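CRISPR-associated protein CasA/Cse1 (Thermus thermophilus, PDB 4AN8) probably serves in CRISPR adaptive immunity as a subunit of the Cascade ribonucleoprotein complex, helping to select invading foreign DNA. Local coordinates at residues V208-E213 against G240-Y245; L59-L64 against E201-N206. All coordinates share one frame; numbering follows the deposited sequence.

Interaction 1. Residues V208-E213 against G240-Y245; sequences VPYTPE and GRTRVY
A bidentate arginine-to-backbone contact joins R241, in the first turn of helix 241-245, to V208 and P209 in the loop after helix 199-206. The two ends of one guanidinium group take two successive carbonyls. R241 NH1 donates to V208 O, which lies in the guanidinium plane. The modelled distance of 2.5 Å is shorter than usual, so its exact length is doubtful. R241 NH2 donates to P209 O at 3.0 Å; this bond is bent, with an N-H...O angle of 149°, and its oxygen is tilted from the plane. Both donors stand above the carbonyl planes rather than on a lone pair. R241 starts out extended, CG anti to the backbone N, and bends at chi3 (-59°) to bring the guanidinium to the loop.

Y210 CD1 sits over one guanidinium face, toward its rim. It lies 3.9 Å from R241 CZ, but the two planes are 54° apart, so this is not a flat stack. V208 CG1 packs 3.7 Å from R241 NH2. At the far end of the ring, Y210 OH approaches T242 CG2 at 3.9 Å. The hydroxyl is hydrogen-bonded to D215 and R66, and D215 also receives the backbone N-H groups of T242 and R243 at the start of the helix. Such a bidentate arginine-to-carbonyl contact ties an irregular loop to the first turn of a short helix.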
ATOM      1  N   VAL A 208     -10.377  11.422  -4.111  1.00 24.32           N
ATOM      2  CA  VAL A 208     -10.546  11.488  -5.551  1.00 24.32           C
ATOM      3  C   VAL A 208     -12.019  11.745  -5.913  1.00 24.32           C
ATOM      4  O   VAL A 208     -12.930  11.180  -5.277  1.00 24.32           O
ATOM      5  CB  VAL A 208     -10.039  10.169  -6.171  1.00 18.32           C
ATOM      6  CG1 VAL A 208     -10.210  10.150  -7.719  1.00 18.32           C
ATOM      7  CG2 VAL A 208      -8.564   9.927  -5.746  1.00 18.32           C
ATOM      8  N   PRO A 209     -12.256  12.618  -6.913  1.00 24.49           N
ATOM      9  CA  PRO A 209     -13.630  12.972  -7.303  1.00 24.49           C
ATOM     10  C   PRO A 209     -14.478  11.740  -7.425  1.00 24.49           C
ATOM     11  O   PRO A 209     -14.063  10.751  -8.035  1.00 24.49           O
ATOM     12  CB  PRO A 209     -13.451  13.670  -8.656  1.00 23.69           C
ATOM     13  CG  PRO A 209     -12.104  14.431  -8.443  1.00 23.69           C
ATOM     14  CD  PRO A 209     -11.253  13.497  -7.553  1.00 23.69           C
ATOM     15  N   TYR A 210     -15.653  11.801  -6.813  1.00 23.56           N
ATOM     16  CA  TYR A 210     -16.493  10.634  -6.643  1.00 23.56           C
ATOM     17  C   TYR A 210     -17.940  10.995  -6.904  1.00 23.56           C
ATOM     18  O   TYR A 210     -18.368  12.090  -6.551  1.00 23.56           O
ATOM     19  CB  TYR A 210     -16.370  10.169  -5.201  1.00 22.53           C
ATOM     20  CG  TYR A 210     -17.316   9.054  -4.778  1.00 22.53           C
ATOM     21  CD1 TYR A 210     -17.068   7.739  -5.140  1.00 22.53           C
ATOM     22  CD2 TYR A 210     -18.423   9.321  -3.969  1.00 22.53           C
ATOM     23  CE1 TYR A 210     -17.906   6.716  -4.748  1.00 22.53           C
ATOM     24  CE2 TYR A 210     -19.271   8.304  -3.560  1.00 22.53           C
ATOM     25  CZ  TYR A 210     -19.003   7.000  -3.951  1.00 22.53           C
ATOM     26  OH  TYR A 210     -19.824   5.971  -3.556  1.00 22.53           O
ATOM     27  N   THR A 211     -18.667  10.075  -7.535  1.00 25.70           N
ATOM     28  CA  THR A 211     -20.128  10.085  -7.555  1.00 25.70           C
ATOM     29  C   THR A 211     -20.659   8.784  -6.947  1.00 25.70           C
ATOM     30  O   THR A 211     -20.106   7.720  -7.199  1.00 25.70           O
ATOM     31  CB  THR A 211     -20.683  10.253  -8.981  1.00 38.84           C
ATOM     32  OG1 THR A 211     -19.919   9.443  -9.882  1.00 38.84           O
ATOM     33  CG2 THR A 211     -20.575  11.688  -9.422  1.00 38.84           C
ATOM     34  N   PRO A 212     -21.718   8.871  -6.128  1.00 34.62           N
ATOM     35  CA  PRO A 212     -22.220   7.720  -5.359  1.00 34.62           C
ATOM     36  C   PRO A 212     -22.932   6.633  -6.158  1.00 34.62           C
ATOM     37  O   PRO A 212     -23.139   5.534  -5.622  1.00 34.62           O
ATOM     38  CB  PRO A 212     -23.208   8.350  -4.363  1.00 24.62           C
ATOM     39  CG  PRO A 212     -23.552   9.650  -4.920  1.00 24.62           C
ATOM     40  CD  PRO A 212     -22.367  10.127  -5.724  1.00 24.62           C
ATOM     41  N   GLU A 213     -23.295   6.909  -7.405  1.00 40.65           N
ATOM     42  CA  GLU A 213     -24.155   5.979  -8.138  1.00 40.65           C
ATOM     43  C   GLU A 213     -23.588   4.549  -8.253  1.00 40.65           C
ATOM     44  O   GLU A 213     -22.446   4.359  -8.672  1.00 40.65           O
ATOM     45  CB  GLU A 213     -24.497   6.543  -9.523  1.00110.03           C
ATOM     46  CG  GLU A 213     -25.516   7.689  -9.506  1.00110.03           C
ATOM     47  CD  GLU A 213     -24.932   9.018  -9.038  1.00110.03           C
ATOM     48  OE1 GLU A 213     -23.690   9.157  -9.030  1.00110.03           O
ATOM     49  OE2 GLU A 213     -25.718   9.926  -8.685  1.00110.03           O
ATOM     50  N   GLY A 240     -17.209  -0.386  -7.623  1.00 27.10           N
ATOM     51  CA  GLY A 240     -17.753   0.545  -6.650  1.00 27.10           C
ATOM     52  C   GLY A 240     -16.693   0.882  -5.620  1.00 27.10           C
ATOM     53  O   GLY A 240     -16.241   0.012  -4.873  1.00 27.10           O
ATOM     54  N   ARG A 241     -16.289   2.148  -5.577  1.00 21.82           N
ATOM     55  CA  ARG A 241     -15.166   2.554  -4.745  1.00 21.82           C
ATOM     56  C   ARG A 241     -15.339   2.168  -3.272  1.00 21.82           C
ATOM     57  O   ARG A 241     -14.464   1.533  -2.693  1.00 21.82           O
ATOM     58  CB  ARG A 241     -14.886   4.052  -4.869  1.00 16.48           C
ATOM     59  CG  ARG A 241     -13.607   4.490  -4.143  1.00 16.48           C
ATOM     60  CD  ARG A 241     -13.436   5.991  -4.220  1.00 16.48           C
ATOM     61  NE  ARG A 241     -13.365   6.448  -5.603  1.00 16.48           N
ATOM     62  CZ  ARG A 241     -13.266   7.716  -5.967  1.00 16.48           C
ATOM     63  NH1 ARG A 241     -13.202   8.689  -5.042  1.00 16.48           N
ATOM     64  NH2 ARG A 241     -13.210   8.012  -7.257  1.00 16.48           N
ATOM     65  N   THR A 242     -16.453   2.550  -2.661  1.00 14.96           N
ATOM     66  CA  THR A 242     -16.607   2.294  -1.239  1.00 14.96           C
ATOM     67  C   THR A 242     -16.998   0.864  -0.972  1.00 14.96           C
ATOM     68  O   THR A 242     -16.768   0.356   0.131  1.00 14.96           O
ATOM     69  CB  THR A 242     -17.591   3.259  -0.568  1.00 19.89           C
ATOM     70  OG1 THR A 242     -18.927   2.938  -0.964  1.00 19.89           O
ATOM     71  CG2 THR A 242     -17.265   4.679  -0.982  1.00 19.89           C
ATOM     72  N   ARG A 243     -17.584   0.201  -1.968  1.00 19.05           N
ATOM     73  CA  ARG A 243     -17.923  -1.217  -1.803  1.00 19.05           C
ATOM     74  C   ARG A 243     -16.600  -1.974  -1.743  1.00 19.05           C
ATOM     75  O   ARG A 243     -16.402  -2.849  -0.931  1.00 19.05           O
ATOM     76  CB  ARG A 243     -18.802  -1.729  -2.967  1.00 21.20           C
ATOM     77  CG  ARG A 243     -19.002  -3.239  -2.976  1.00 21.20           C
ATOM     78  CD  ARG A 243     -19.889  -3.731  -4.162  1.00 21.20           C
ATOM     79  NE  ARG A 243     -21.222  -3.116  -4.153  1.00 21.20           N
ATOM     80  CZ  ARG A 243     -21.615  -2.196  -5.040  1.00 21.20           C
ATOM     81  NH1 ARG A 243     -20.809  -1.791  -6.025  1.00 21.20           N
ATOM     82  NH2 ARG A 243     -22.828  -1.685  -4.960  1.00 21.20           N
ATOM     83  N   VAL A 244     -15.685  -1.615  -2.619  1.00 16.51           N
ATOM     84  CA  VAL A 244     -14.358  -2.203  -2.576  1.00 16.51           C
ATOM     85  C   VAL A 244     -13.537  -1.823  -1.327  1.00 16.51           C
ATOM     86  O   VAL A 244     -12.915  -2.682  -0.744  1.00 16.51           O
ATOM     87  CB  VAL A 244     -13.613  -1.979  -3.890  1.00 14.78           C
ATOM     88  CG1 VAL A 244     -12.172  -2.518  -3.795  1.00 14.78           C
ATOM     89  CG2 VAL A 244     -14.373  -2.702  -5.000  1.00 14.78           C
ATOM     90  N   TYR A 245     -13.581  -0.564  -0.898  1.00 19.31           N
ATOM     91  CA  TYR A 245     -12.933  -0.133   0.356  1.00 19.31           C
ATOM     92  C   TYR A 245     -13.424  -0.908   1.581  1.00 19.31           C
ATOM     93  O   TYR A 245     -12.710  -1.053   2.576  1.00 19.31           O
ATOM     94  CB  TYR A 245     -13.222   1.352   0.623  1.00 17.81           C
ATOM     95  CG  TYR A 245     -12.388   2.343  -0.171  1.00 17.81           C
ATOM     96  CD1 TYR A 245     -11.438   1.918  -1.122  1.00 17.81           C
ATOM     97  CD2 TYR A 245     -12.557   3.707   0.025  1.00 17.81           C
ATOM     98  CE1 TYR A 245     -10.683   2.839  -1.826  1.00 17.81           C
ATOM     99  CE2 TYR A 245     -11.804   4.635  -0.674  1.00 17.81           C
ATOM    100  CZ  TYR A 245     -10.872   4.205  -1.588  1.00 17.81           C
ATOM    101  OH  TYR A 245     -10.154   5.155  -2.271  1.00 17.81           O
TER

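Interaction 2. Residues L59-L64 against E201-N206; sequences LLLAVL and ETLLLN
Leucine packing between two crossed helices makes this contact, part of the hydrophobic core of the Cse1 fold. Helices 50-67 and 199-206 meet with their segment axes 10.5 Å apart and a signed crossing angle of -68°. L203 is the central side chain. Its two methyls divide the work: CD1 meets L64 CD1 at 3.8 Å, while CD2 lies 4.1 Å from L60 CB and at a similar distance from L61 CD2. L203 is thus held by three leucines spread over little more than one turn of the facing helix. The side chains of L64 and L203 cross at about a right angle.

L61 reaches farther along helix 199-206. With CG anti to its carbonyl carbon (chi1 -67°), it sends CD2 to 3.8 Å from the backbone atom L203 O and CD1 to 3.9 Å from N206 CB. N206 therefore presents its aliphatic part to L61, and its amide turns back. N206 ND2 donates to T202 O at 2.9 Å, nearly straight at 169°, with the oxygen in the amide plane. The same nitrogen also bonds P194 O, so two carbonyls fix the rotation of this buried amide. L36 of helix 32-37 touches both L60 and L203. Helix 320-333 reaches N206 through T321, and L61 also touches L207 and M281.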
ATOM      1  N   LEU A  59     -11.270   3.111   5.275  1.00 17.47           N
ATOM      2  CA  LEU A  59     -12.526   3.207   6.007  1.00 17.47           C
ATOM      3  C   LEU A  59     -12.987   4.686   6.175  1.00 17.47           C
ATOM      4  O   LEU A  59     -14.142   5.027   5.899  1.00 17.47           O
ATOM      5  CB  LEU A  59     -12.405   2.508   7.352  1.00 19.09           C
ATOM      6  CG  LEU A  59     -13.663   2.565   8.231  1.00 19.09           C
ATOM      7  CD1 LEU A  59     -14.878   1.991   7.492  1.00 19.09           C
ATOM      8  CD2 LEU A  59     -13.450   1.821   9.583  1.00 19.09           C
ATOM      9  N   LEU A  60     -12.076   5.565   6.596  1.00 17.46           N
ATOM     10  CA  LEU A  60     -12.420   6.977   6.745  1.00 17.46           C
ATOM     11  C   LEU A  60     -12.876   7.576   5.414  1.00 17.46           C
ATOM     12  O   LEU A  60     -13.866   8.310   5.369  1.00 17.46           O
ATOM     13  CB  LEU A  60     -11.248   7.802   7.297  1.00 16.84           C
ATOM     14  CG  LEU A  60     -10.876   7.440   8.739  1.00 16.84           C
ATOM     15  CD1 LEU A  60      -9.759   8.326   9.228  1.00 16.84           C
ATOM     16  CD2 LEU A  60     -12.096   7.506   9.660  1.00 16.84           C
ATOM     17  N   LEU A  61     -12.129   7.280   4.347  1.00 16.84           N
ATOM     18  CA  LEU A  61     -12.484   7.734   3.004  1.00 16.84           C
ATOM     19  C   LEU A  61     -13.858   7.213   2.551  1.00 16.84           C
ATOM     20  O   LEU A  61     -14.621   7.941   1.930  1.00 16.84           O
ATOM     21  CB  LEU A  61     -11.420   7.314   2.003  1.00 16.25           C
ATOM     22  CG  LEU A  61     -10.086   8.023   2.235  1.00 16.25           C
ATOM     23  CD1 LEU A  61      -8.922   7.216   1.582  1.00 16.25           C
ATOM     24  CD2 LEU A  61     -10.152   9.454   1.704  1.00 16.25           C
ATOM     25  N   ALA A  62     -14.155   5.945   2.851  1.00 18.48           N
ATOM     26  CA  ALA A  62     -15.450   5.377   2.509  1.00 18.48           C
ATOM     27  C   ALA A  62     -16.527   6.224   3.162  1.00 18.48           C
ATOM     28  O   ALA A  62     -17.458   6.669   2.499  1.00 18.48           O
ATOM     29  CB  ALA A  62     -15.558   3.919   2.997  1.00  9.74           C
ATOM     30  N   VAL A  63     -16.387   6.458   4.467  1.00 24.13           N
ATOM     31  CA  VAL A  63     -17.356   7.269   5.176  1.00 24.13           C
ATOM     32  C   VAL A  63     -17.492   8.679   4.571  1.00 24.13           C
ATOM     33  O   VAL A  63     -18.604   9.157   4.359  1.00 24.13           O
ATOM     34  CB  VAL A  63     -17.058   7.364   6.686  1.00 15.14           C
ATOM     35  CG1 VAL A  63     -18.036   8.311   7.324  1.00 15.14           C
ATOM     36  CG2 VAL A  63     -17.167   5.973   7.345  1.00 15.14           C
ATOM     37  N   LEU A  64     -16.367   9.336   4.298  1.00 24.34           N
ATOM     38  CA  LEU A  64     -16.384  10.684   3.726  1.00 24.34           C
ATOM     39  C   LEU A  64     -17.089  10.750   2.385  1.00 24.34           C
ATOM     40  O   LEU A  64     -17.930  11.620   2.166  1.00 24.34           O
ATOM     41  CB  LEU A  64     -14.967  11.240   3.558  1.00 21.68           C
ATOM     42  CG  LEU A  64     -14.303  11.723   4.848  1.00 21.68           C
ATOM     43  CD1 LEU A  64     -12.787  11.894   4.707  1.00 21.68           C
ATOM     44  CD2 LEU A  64     -15.000  13.021   5.345  1.00 21.68           C
ATOM     45  N   GLU A 201      -5.296  17.024   5.735  1.00 19.63           N
ATOM     46  CA  GLU A 201      -4.663  17.153   4.424  1.00 19.63           C
ATOM     47  C   GLU A 201      -4.564  15.788   3.747  1.00 19.63           C
ATOM     48  O   GLU A 201      -4.859  15.644   2.549  1.00 19.63           O
ATOM     49  CB  GLU A 201      -3.279  17.801   4.531  1.00 29.54           C
ATOM     50  CG  GLU A 201      -3.334  19.242   5.024  1.00 29.54           C
ATOM     51  CD  GLU A 201      -1.962  19.938   5.119  1.00 29.54           C
ATOM     52  OE1 GLU A 201      -0.901  19.315   4.897  1.00 29.54           O
ATOM     53  OE2 GLU A 201      -1.954  21.140   5.434  1.00 29.54           O
ATOM     54  N   THR A 202      -4.163  14.789   4.532  1.00 21.14           N
ATOM     55  CA  THR A 202      -3.977  13.456   3.991  1.00 21.14           C
ATOM     56  C   THR A 202      -5.297  12.917   3.423  1.00 21.14           C
ATOM     57  O   THR A 202      -5.346  12.528   2.259  1.00 21.14           O
ATOM     58  CB  THR A 202      -3.356  12.503   5.022  1.00 17.82           C
ATOM     59  OG1 THR A 202      -2.041  12.971   5.332  1.00 17.82           O
ATOM     60  CG2 THR A 202      -3.268  11.068   4.454  1.00 17.82           C
ATOM     61  N   LEU A 203      -6.358  12.931   4.218  1.00 22.00           N
ATOM     62  CA  LEU A 203      -7.674  12.573   3.685  1.00 22.00           C
ATOM     63  C   LEU A 203      -8.016  13.363   2.416  1.00 22.00           C
ATOM     64  O   LEU A 203      -8.435  12.782   1.420  1.00 22.00           O
ATOM     65  CB  LEU A 203      -8.775  12.747   4.744  1.00 18.18           C
ATOM     66  CG  LEU A 203      -8.635  11.760   5.905  1.00 18.18           C
ATOM     67  CD1 LEU A 203      -9.698  11.967   6.954  1.00 18.18           C
ATOM     68  CD2 LEU A 203      -8.626  10.280   5.423  1.00 18.18           C
ATOM     69  N   LEU A 204      -7.825  14.681   2.429  1.00 22.38           N
ATOM     70  CA  LEU A 204      -8.106  15.493   1.234  1.00 22.38           C
ATOM     71  C   LEU A 204      -7.285  15.084  -0.017  1.00 22.38           C
ATOM     72  O   LEU A 204      -7.801  15.099  -1.146  1.00 22.38           O
ATOM     73  CB  LEU A 204      -7.894  16.983   1.528  1.00 18.61           C
ATOM     74  CG  LEU A 204      -8.903  17.643   2.482  1.00 18.61           C
ATOM     75  CD1 LEU A 204      -8.437  19.046   2.912  1.00 18.61           C
ATOM     76  CD2 LEU A 204     -10.299  17.695   1.856  1.00 18.61           C
ATOM     77  N   LEU A 205      -6.008  14.740   0.197  1.00 19.77           N
ATOM     78  CA  LEU A 205      -5.125  14.317  -0.870  1.00 19.77           C
ATOM     79  C   LEU A 205      -5.523  12.960  -1.454  1.00 19.77           C
ATOM     80  O   LEU A 205      -5.069  12.601  -2.537  1.00 19.77           O
ATOM     81  CB  LEU A 205      -3.673  14.287  -0.385  1.00 20.71           C
ATOM     82  CG  LEU A 205      -3.045  15.650  -0.070  1.00 20.71           C
ATOM     83  CD1 LEU A 205      -1.854  15.510   0.864  1.00 20.71           C
ATOM     84  CD2 LEU A 205      -2.675  16.378  -1.348  1.00 20.71           C
ATOM     85  N   ASN A 206      -6.381  12.219  -0.748  1.00 19.07           N
ATOM     86  CA  ASN A 206      -6.828  10.906  -1.222  1.00 19.07           C
ATOM     87  C   ASN A 206      -8.302  10.896  -1.605  1.00 19.07           C
ATOM     88  O   ASN A 206      -8.822   9.856  -2.015  1.00 19.07           O
ATOM     89  CB  ASN A 206      -6.564   9.816  -0.171  1.00 18.26           C
ATOM     90  CG  ASN A 206      -5.092   9.465  -0.056  1.00 18.26           C
ATOM     91  OD1 ASN A 206      -4.614   8.561  -0.733  1.00 18.26           O
ATOM     92  ND2 ASN A 206      -4.360  10.208   0.782  1.00 18.26           N
TER

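In the fold
Helix 50-67 links the two contacts. Its residues L60, L61 and L64 pack on helix 199-206 in interaction 2. L61 also touches Y245 of interaction 1 through CB, and A62 meets T242. Y245 CE2 lies 3.8 Å from L61 CB, and T242 CG2 lies 4.0 Å from A62 CA. The centres of the contacts are about 12 Å apart. In sequence, N206 is followed within two residues by V208, so the chain passes from the leucine core of interaction 2 almost directly to the arginine contact of interaction 1. Helix 320-333 borders both, through T321 beside N206 and V208. The arginine contact thus lies beside the leucine core, with helix 50-67 touching both helices 199-206 and 241-245.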